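Local coordinates for protein pyruvate formate-lyase 2 (Archaeoglobus fulgidus, PDB 2F3O) that is a glycyl radical enzyme of undetermined function, probably a lyase related to pyruvate formate-lyase and glycerol dehydratase, at residues A[369-374]-A[394-399]; A[689-694]-A[721-726]. All coordinates share one frame; numbering follows the deposited sequence.

How the contacts relate
Following the chain from the N terminus, contact 1 comes first: strand 368-373 leads through helix 379-390 into strand 396-400, and the pairing of 369-374 with 394-399 closes that loop. Contact 2 opens some 290 residues later, where strand 692-696 passes through helices 697-700 and 704-717 before strand 722-728 returns beside it. The two loops are in series, neither nested nor crossed. They nevertheless meet in one mixed sheet, because 396-400 and 722-728 are antiparallel neighbours, with Leu398 N 2.8 Å from Val723 O in a probable hydrogen bond. The sheet thus ties the pyruvate formate-lyase-like part of the chain to its glycine radical part.

Contact 1 (A[369-374]-A[394-399]); sequences VHVRIN and NNLALF
The beta-alpha-beta unit of strand 368-373, helix 379-390 and strand 396-400, consistent with the alpha/beta barrel of glycyl radical enzymes, sets its two strands parallel, with His370 facing Ala397 and Val371 facing Leu398. The ladder is regular where it runs through Val371: its N donates to Ala397 O (2.8 Å) and its O accepts from Phe399 N (2.8 Å). Ile373 N continues it to Phe399 O at 2.9 Å, whereas the bond from Ala397 N to Val369 O is longer and more bent.

The face of His370, Arg372, Ala397 and Phe399 is dominated by an aromatic pair. Phe399 reaches back diagonally over the neighbouring strand: its CG lies anti to its own carbonyl carbon (chi1 -71°), and the CE1-CZ side of the ring then sits over the imidazole of His370. CZ stands 3.9 Å above the plane of the His370 ring, over its centre, while the centroids are 4.9 Å apart and the planes meet at 57°, too oblique for a stack and too shallow for edge-to-face. Ala397 CB closes in on His370 CD2.

The opposite face, with Val369, Val371, Leu396 and Leu398, is aliphatic. Leu398 CD2 touches Val371 CB and Ile373 CD1, each at 3.9 Å, and Leu396 CD1 meets Val369 CG2. Helices 350-362 and 379-390 cover this side.

Polar ends on the aromatic face are committed beyond the two strands: His370 ND1 bonds Thr423 OG1, and Arg372 NE forms a salt bridge with Asp401. The chemistry is therefore two-sided. Hydrocarbon anchors the sheet to its helices, while Phe399 over one face and the bond to Thr423 would be expected to limit how the His370 ring turns; that side chain lies about 8 Å from a bound glycerol.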
ATOM      1  N   VAL A 369     -32.377 -26.314   6.098  1.00 42.95           N
ATOM      2  CA  VAL A 369     -32.980 -25.474   5.062  1.00 42.36           C
ATOM      3  C   VAL A 369     -33.437 -24.083   5.518  1.00 41.99           C
ATOM      4  O   VAL A 369     -34.219 -23.921   6.464  1.00 42.10           O
ATOM      5  CB  VAL A 369     -33.945 -26.252   4.157  1.00 42.24           C
ATOM      6  CG1 VAL A 369     -34.136 -27.644   4.707  1.00 42.51           C
ATOM      7  CG2 VAL A 369     -35.231 -25.500   3.905  1.00 42.17           C
ATOM      8  N   HIS A 370     -32.912 -23.081   4.825  1.00 41.41           N
ATOM      9  CA  HIS A 370     -33.078 -21.706   5.214  1.00 40.97           C
ATOM     10  C   HIS A 370     -33.834 -20.954   4.163  1.00 41.23           C
ATOM     11  O   HIS A 370     -33.426 -20.905   3.008  1.00 41.30           O
ATOM     12  CB  HIS A 370     -31.722 -21.074   5.385  1.00 40.64           C
ATOM     13  CG  HIS A 370     -30.939 -21.637   6.523  1.00 39.32           C
ATOM     14  ND1 HIS A 370     -29.574 -21.509   6.621  1.00 38.58           N
ATOM     15  CD2 HIS A 370     -31.329 -22.327   7.618  1.00 38.63           C
ATOM     16  CE1 HIS A 370     -29.155 -22.083   7.730  1.00 38.25           C
ATOM     17  NE2 HIS A 370     -30.201 -22.593   8.352  1.00 38.57           N
ATOM     18  N   VAL A 371     -34.958 -20.377   4.558  1.00 41.61           N
ATOM     19  CA  VAL A 371     -35.840 -19.733   3.598  1.00 41.68           C
ATOM     20  C   VAL A 371     -35.821 -18.232   3.811  1.00 42.04           C
ATOM     21  O   VAL A 371     -36.221 -17.741   4.862  1.00 42.06           O
ATOM     22  CB  VAL A 371     -37.292 -20.249   3.699  1.00 41.29           C
ATOM     23  CG1 VAL A 371     -38.073 -19.851   2.474  1.00 40.88           C
ATOM     24  CG2 VAL A 371     -37.327 -21.751   3.855  1.00 40.98           C
ATOM     25  N   ARG A 372     -35.331 -17.514   2.808  1.00 42.58           N
ATOM     26  CA  ARG A 372     -35.397 -16.066   2.791  1.00 42.92           C
ATOM     27  C   ARG A 372     -36.783 -15.604   2.323  1.00 43.79           C
ATOM     28  O   ARG A 372     -37.276 -16.002   1.255  1.00 43.57           O
ATOM     29  CB  ARG A 372     -34.322 -15.494   1.864  1.00 42.96           C
ATOM     30  CG  ARG A 372     -32.903 -15.476   2.409  1.00 41.96           C
ATOM     31  CD  ARG A 372     -31.928 -14.867   1.381  1.00 41.71           C
ATOM     32  NE  ARG A 372     -32.414 -13.600   0.840  1.00 39.16           N
ATOM     33  CZ  ARG A 372     -31.733 -12.813   0.011  1.00 37.23           C
ATOM     34  NH1 ARG A 372     -30.506 -13.149  -0.352  1.00 37.11           N
ATOM     35  NH2 ARG A 372     -32.266 -11.678  -0.433  1.00 33.62           N
ATOM     36  N   ILE A 373     -37.425 -14.779   3.141  1.00 44.55           N
ATOM     37  CA  ILE A 373     -38.654 -14.130   2.727  1.00 45.34           C
ATOM     38  C   ILE A 373     -38.567 -12.646   2.992  1.00 46.19           C
ATOM     39  O   ILE A 373     -37.760 -12.186   3.819  1.00 46.51           O
ATOM     40  CB  ILE A 373     -39.876 -14.674   3.461  1.00 45.15           C
ATOM     41  CG1 ILE A 373     -39.619 -14.749   4.947  1.00 44.44           C
ATOM     42  CG2 ILE A 373     -40.240 -16.064   2.974  1.00 45.68           C
ATOM     43  CD1 ILE A 373     -40.708 -15.487   5.644  1.00 45.95           C
ATOM     44  N   ASN A 374     -39.403 -11.896   2.285  1.00 47.07           N
ATOM     45  CA  ASN A 374     -39.428 -10.443   2.398  1.00 47.96           C
ATOM     46  C   ASN A 374     -40.816  -9.930   2.091  1.00 48.77           C
ATOM     47  O   ASN A 374     -41.736 -10.714   1.862  1.00 49.11           O
ATOM     48  CB  ASN A 374     -38.409  -9.798   1.451  1.00 47.78           C
ATOM     49  CG  ASN A 374     -38.493 -10.334   0.028  1.00 47.22           C
ATOM     50  OD1 ASN A 374     -39.458 -10.092  -0.683  1.00 48.39           O
ATOM     51  ND2 ASN A 374     -37.471 -11.044  -0.393  1.00 46.66           N
ATOM     52  N   ASN A 394     -41.014 -29.114  11.030  1.00 57.37           N
ATOM     53  CA  ASN A 394     -39.998 -28.793  12.021  1.00 57.21           C
ATOM     54  C   ASN A 394     -38.568 -28.818  11.503  1.00 56.93           C
ATOM     55  O   ASN A 394     -37.667 -29.310  12.187  1.00 57.34           O
ATOM     56  CB  ASN A 394     -40.133 -29.733  13.226  1.00 57.49           C
ATOM     57  CG  ASN A 394     -41.379 -29.457  14.044  1.00 58.48           C
ATOM     58  OD1 ASN A 394     -42.178 -28.570  13.706  1.00 59.58           O
ATOM     59  ND2 ASN A 394     -41.552 -30.210  15.133  1.00 58.20           N
ATOM     60  N   ASN A 395     -38.371 -28.302  10.294  1.00 56.16           N
ATOM     61  CA  ASN A 395     -37.082 -28.378   9.613  1.00 55.30           C
ATOM     62  C   ASN A 395     -36.802 -27.186   8.692  1.00 54.71           C
ATOM     63  O   ASN A 395     -36.016 -27.284   7.741  1.00 54.88           O
ATOM     64  CB  ASN A 395     -36.923 -29.717   8.878  1.00 55.40           C
ATOM     65  CG  ASN A 395     -37.929 -29.921   7.719  1.00 56.67           C
ATOM     66  OD1 ASN A 395     -37.793 -30.867   6.953  1.00 58.89           O
ATOM     67  ND2 ASN A 395     -38.919 -29.058   7.592  1.00 57.37           N
ATOM     68  N   LEU A 396     -37.475 -26.074   8.983  1.00 53.46           N
ATOM     69  CA  LEU A 396     -37.365 -24.834   8.222  1.00 52.16           C
ATOM     70  C   LEU A 396     -36.858 -23.733   9.121  1.00 51.61           C
ATOM     71  O   LEU A 396     -37.084 -23.763  10.322  1.00 51.66           O
ATOM     72  CB  LEU A 396     -38.738 -24.409   7.709  1.00 51.96           C
ATOM     73  CG  LEU A 396     -39.076 -24.554   6.230  1.00 51.64           C
ATOM     74  CD1 LEU A 396     -38.486 -25.812   5.682  1.00 51.09           C
ATOM     75  CD2 LEU A 396     -40.583 -24.537   6.018  1.00 51.79           C
ATOM     76  N   ALA A 397     -36.169 -22.756   8.548  1.00 50.97           N
ATOM     77  CA  ALA A 397     -35.890 -21.527   9.276  1.00 50.34           C
ATOM     78  C   ALA A 397     -36.221 -20.374   8.368  1.00 50.02           C
ATOM     79  O   ALA A 397     -35.988 -20.444   7.159  1.00 50.23           O
ATOM     80  CB  ALA A 397     -34.469 -21.456   9.694  1.00 50.13           C
ATOM     81  N   LEU A 398     -36.769 -19.315   8.946  1.00 49.43           N
ATOM     82  CA  LEU A 398     -37.209 -18.174   8.162  1.00 48.90           C
ATOM     83  C   LEU A 398     -36.307 -16.976   8.387  1.00 48.30           C
ATOM     84  O   LEU A 398     -36.035 -16.603   9.520  1.00 48.43           O
ATOM     85  CB  LEU A 398     -38.663 -17.840   8.501  1.00 49.12           C
ATOM     86  CG  LEU A 398     -39.641 -18.940   8.074  1.00 48.69           C
ATOM     87  CD1 LEU A 398     -41.022 -18.625   8.564  1.00 48.58           C
ATOM     88  CD2 LEU A 398     -39.638 -19.098   6.557  1.00 47.49           C
ATOM     89  N   PHE A 399     -35.840 -16.384   7.298  1.00 47.56           N
ATOM     90  CA  PHE A 399     -34.912 -15.263   7.367  1.00 46.82           C
ATOM     91  C   PHE A 399     -35.531 -14.047   6.691  1.00 46.88           C
ATOM     92  O   PHE A 399     -35.959 -14.109   5.534  1.00 46.68           O
ATOM     93  CB  PHE A 399     -33.600 -15.630   6.680  1.00 46.56           C
ATOM     94  CG  PHE A 399     -32.772 -16.633   7.437  1.00 45.63           C
ATOM     95  CD1 PHE A 399     -33.052 -17.984   7.373  1.00 45.13           C
ATOM     96  CD2 PHE A 399     -31.699 -16.221   8.201  1.00 44.42           C
ATOM     97  CE1 PHE A 399     -32.292 -18.883   8.080  1.00 45.76           C
ATOM     98  CE2 PHE A 399     -30.932 -17.124   8.893  1.00 44.83           C
ATOM     99  CZ  PHE A 399     -31.225 -18.455   8.831  1.00 45.87           C
TER

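Contact 2 (A[689-694]-A[721-726]); sequences ASLTIN and MHVQFN
In His722 the ring is carried anti to the backbone N (chi1 152°), which swings it across to 689-691; in Gln724 CG instead sits between the backbone N and carbonyl carbon (chi1 61°), and the extended chain beyond it carries the amide to Thr692. Both side chains add to a parallel backbone ladder. His722 ND1 accepts the backbone N-H of Leu691 at 3.1 Å, with the donor lying almost exactly in the imidazole plane. The ring thereby takes the place of a main-chain acceptor just before the regular pairing begins.

That pairing then alternates in the usual parallel manner: Gln724 N gives to Leu691 O, Gln724 O receives the nearly straight bond of Ile693 N (2.8 Å), and Asn726 N gives to Ile693 O (3.0 Å). Along the face of Thr692, Asn694, Gln724 and Asn726, two side-chain bonds run beside it. Gln724 NE2 donates to Thr692 OG1 at 3.0 Å, and Asn726 ND2 to Asn694 OD1 at 3.1 Å. The asparagines lie side by side, but their amide planes differ by 54°, and Asn726 ND2 comes in from above the carbonyl plane of Asn694 rather than on a lone pair. Arg749 holds the other ends of the two donor amides: its NE binds Gln724 OE1 and its backbone N binds Asn726 OD1.

The opposite face is apolar. Phe725 CD2 lies 3.7 Å from Ile693 CB, the two side chains side by side and pointing the same way, and Leu691 CD2 meets Val723 CG2 at 3.9 Å.

Ser690 OG bonds Ala751 O, next to the predicted radical site Gly752, so this end of the contact adjoins the loop bearing it. Helix 670-677 packs on Leu691 and Ile693, and strand 396-400 flanks 722-728 on the side away from 692-696.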
ATOM      1  N   ALA A 689     -29.271 -14.079  14.216  1.00 47.99           N
ATOM      2  CA  ALA A 689     -29.921 -14.264  15.517  1.00 48.77           C
ATOM      3  C   ALA A 689     -30.804 -15.483  15.468  1.00 49.31           C
ATOM      4  O   ALA A 689     -31.352 -15.800  14.426  1.00 49.68           O
ATOM      5  CB  ALA A 689     -30.746 -13.066  15.887  1.00 48.40           C
ATOM      6  N   SER A 690     -30.940 -16.174  16.591  1.00 50.09           N
ATOM      7  CA  SER A 690     -31.825 -17.328  16.643  1.00 50.87           C
ATOM      8  C   SER A 690     -33.044 -17.100  17.530  1.00 51.36           C
ATOM      9  O   SER A 690     -32.917 -16.976  18.751  1.00 51.07           O
ATOM     10  CB  SER A 690     -31.077 -18.557  17.127  1.00 50.93           C
ATOM     11  OG  SER A 690     -31.976 -19.563  17.540  1.00 51.17           O
ATOM     12  N   LEU A 691     -34.213 -17.045  16.900  1.00 52.05           N
ATOM     13  CA  LEU A 691     -35.485 -17.035  17.608  1.00 53.02           C
ATOM     14  C   LEU A 691     -36.262 -18.327  17.327  1.00 54.18           C
ATOM     15  O   LEU A 691     -36.631 -18.594  16.177  1.00 54.38           O
ATOM     16  CB  LEU A 691     -36.318 -15.820  17.207  1.00 52.63           C
ATOM     17  CG  LEU A 691     -37.734 -15.759  17.761  1.00 52.13           C
ATOM     18  CD1 LEU A 691     -37.696 -15.683  19.279  1.00 51.16           C
ATOM     19  CD2 LEU A 691     -38.491 -14.588  17.157  1.00 52.19           C
ATOM     20  N   THR A 692     -36.509 -19.118  18.375  1.00 55.18           N
ATOM     21  CA  THR A 692     -37.285 -20.354  18.241  1.00 56.41           C
ATOM     22  C   THR A 692     -38.637 -20.246  18.915  1.00 57.41           C
ATOM     23  O   THR A 692     -38.710 -19.944  20.105  1.00 57.76           O
ATOM     24  CB  THR A 692     -36.584 -21.493  18.924  1.00 56.19           C
ATOM     25  OG1 THR A 692     -35.190 -21.412  18.641  1.00 56.48           O
ATOM     26  CG2 THR A 692     -37.145 -22.816  18.451  1.00 56.10           C
ATOM     27  N   ILE A 693     -39.703 -20.514  18.172  1.00 58.61           N
ATOM     28  CA  ILE A 693     -41.056 -20.469  18.733  1.00 59.84           C
ATOM     29  C   ILE A 693     -41.686 -21.866  18.825  1.00 60.48           C
ATOM     30  O   ILE A 693     -41.949 -22.506  17.812  1.00 60.56           O
ATOM     31  CB  ILE A 693     -41.944 -19.478  17.941  1.00 60.01           C
ATOM     32  CG1 ILE A 693     -41.514 -18.048  18.249  1.00 59.57           C
ATOM     33  CG2 ILE A 693     -43.417 -19.644  18.289  1.00 60.49           C
ATOM     34  CD1 ILE A 693     -41.407 -17.791  19.733  1.00 57.97           C
ATOM     35  N   ASN A 694     -41.890 -22.346  20.045  1.00 61.71           N
ATOM     36  CA  ASN A 694     -42.433 -23.690  20.255  1.00 63.13           C
ATOM     37  C   ASN A 694     -43.924 -23.678  20.561  1.00 64.18           C
ATOM     38  O   ASN A 694     -44.366 -23.084  21.544  1.00 64.13           O
ATOM     39  CB  ASN A 694     -41.688 -24.421  21.370  1.00 63.02           C
ATOM     40  CG  ASN A 694     -40.290 -24.798  20.977  1.00 62.88           C
ATOM     41  OD1 ASN A 694     -39.825 -24.447  19.899  1.00 63.00           O
ATOM     42  ND2 ASN A 694     -39.605 -25.518  21.851  1.00 62.69           N
ATOM     43  N   MET A 721     -35.197 -10.769  12.646  1.00 51.12           N
ATOM     44  CA  MET A 721     -34.250 -11.246  11.638  1.00 50.58           C
ATOM     45  C   MET A 721     -34.572 -12.672  11.248  1.00 50.44           C
ATOM     46  O   MET A 721     -34.659 -13.011  10.068  1.00 50.36           O
ATOM     47  CB  MET A 721     -32.804 -11.167  12.139  1.00 50.68           C
ATOM     48  CG  MET A 721     -31.768 -11.555  11.079  1.00 50.38           C
ATOM     49  SD  MET A 721     -30.053 -11.195  11.528  1.00 50.13           S
ATOM     50  CE  MET A 721     -30.036  -9.416  11.472  1.00 50.12           C
ATOM     51  N   HIS A 722     -34.760 -13.510  12.252  1.00 50.16           N
ATOM     52  CA  HIS A 722     -34.938 -14.919  12.006  1.00 50.21           C
ATOM     53  C   HIS A 722     -36.008 -15.482  12.929  1.00 50.35           C
ATOM     54  O   HIS A 722     -36.105 -15.073  14.074  1.00 50.69           O
ATOM     55  CB  HIS A 722     -33.580 -15.614  12.154  1.00 50.19           C
ATOM     56  CG  HIS A 722     -33.641 -17.052  12.569  1.00 50.06           C
ATOM     57  ND1 HIS A 722     -33.759 -17.443  13.885  1.00 49.84           N
ATOM     58  CD2 HIS A 722     -33.531 -18.192  11.847  1.00 49.84           C
ATOM     59  CE1 HIS A 722     -33.760 -18.762  13.955  1.00 49.38           C
ATOM     60  NE2 HIS A 722     -33.621 -19.241  12.732  1.00 49.42           N
ATOM     61  N   VAL A 723     -36.833 -16.387  12.418  1.00 50.20           N
ATOM     62  CA  VAL A 723     -37.769 -17.110  13.256  1.00 50.02           C
ATOM     63  C   VAL A 723     -37.796 -18.555  12.799  1.00 50.26           C
ATOM     64  O   VAL A 723     -37.611 -18.838  11.612  1.00 50.51           O
ATOM     65  CB  VAL A 723     -39.194 -16.469  13.233  1.00 50.04           C
ATOM     66  CG1 VAL A 723     -39.963 -16.780  11.946  1.00 49.34           C
ATOM     67  CG2 VAL A 723     -39.997 -16.895  14.451  1.00 49.96           C
ATOM     68  N   GLN A 724     -37.974 -19.475  13.740  1.00 50.32           N
ATOM     69  CA  GLN A 724     -38.202 -20.868  13.397  1.00 50.58           C
ATOM     70  C   GLN A 724     -39.227 -21.481  14.334  1.00 51.25           C
ATOM     71  O   GLN A 724     -39.333 -21.109  15.508  1.00 51.06           O
ATOM     72  CB  GLN A 724     -36.904 -21.664  13.438  1.00 50.34           C
ATOM     73  CG  GLN A 724     -36.261 -21.676  14.790  1.00 49.39           C
ATOM     74  CD  GLN A 724     -35.059 -22.550  14.835  1.00 49.36           C
ATOM     75  OE1 GLN A 724     -34.507 -22.934  13.802  1.00 49.00           O
ATOM     76  NE2 GLN A 724     -34.628 -22.880  16.041  1.00 50.14           N
ATOM     77  N   PHE A 725     -39.980 -22.437  13.807  1.00 52.12           N
ATOM     78  CA  PHE A 725     -41.097 -22.999  14.539  1.00 52.60           C
ATOM     79  C   PHE A 725     -41.000 -24.476  14.860  1.00 53.00           C
ATOM     80  O   PHE A 725     -40.452 -25.269  14.105  1.00 52.93           O
ATOM     81  CB  PHE A 725     -42.359 -22.799  13.740  1.00 52.71           C
ATOM     82  CG  PHE A 725     -42.779 -21.368  13.612  1.00 53.42           C
ATOM     83  CD1 PHE A 725     -42.691 -20.715  12.385  1.00 52.90           C
ATOM     84  CD2 PHE A 725     -43.288 -20.681  14.714  1.00 53.00           C
ATOM     85  CE1 PHE A 725     -43.098 -19.401  12.256  1.00 53.27           C
ATOM     86  CE2 PHE A 725     -43.689 -19.364  14.602  1.00 53.22           C
ATOM     87  CZ  PHE A 725     -43.601 -18.720  13.368  1.00 53.73           C
ATOM     88  N   ASN A 726     -41.581 -24.834  15.993  1.00 53.97           N
ATOM     89  CA  ASN A 726     -41.763 -26.222  16.376  1.00 54.63           C
ATOM     90  C   ASN A 726     -43.223 -26.523  16.648  1.00 55.38           C
ATOM     91  O   ASN A 726     -43.878 -25.814  17.413  1.00 55.23           O
ATOM     92  CB  ASN A 726     -40.966 -26.528  17.634  1.00 54.30           C
ATOM     93  CG  ASN A 726     -39.607 -27.072  17.329  1.00 53.53           C
ATOM     94  OD1 ASN A 726     -39.397 -27.716  16.295  1.00 51.83           O
ATOM     95  ND2 ASN A 726     -38.666 -26.824  18.228  1.00 52.59           N
TER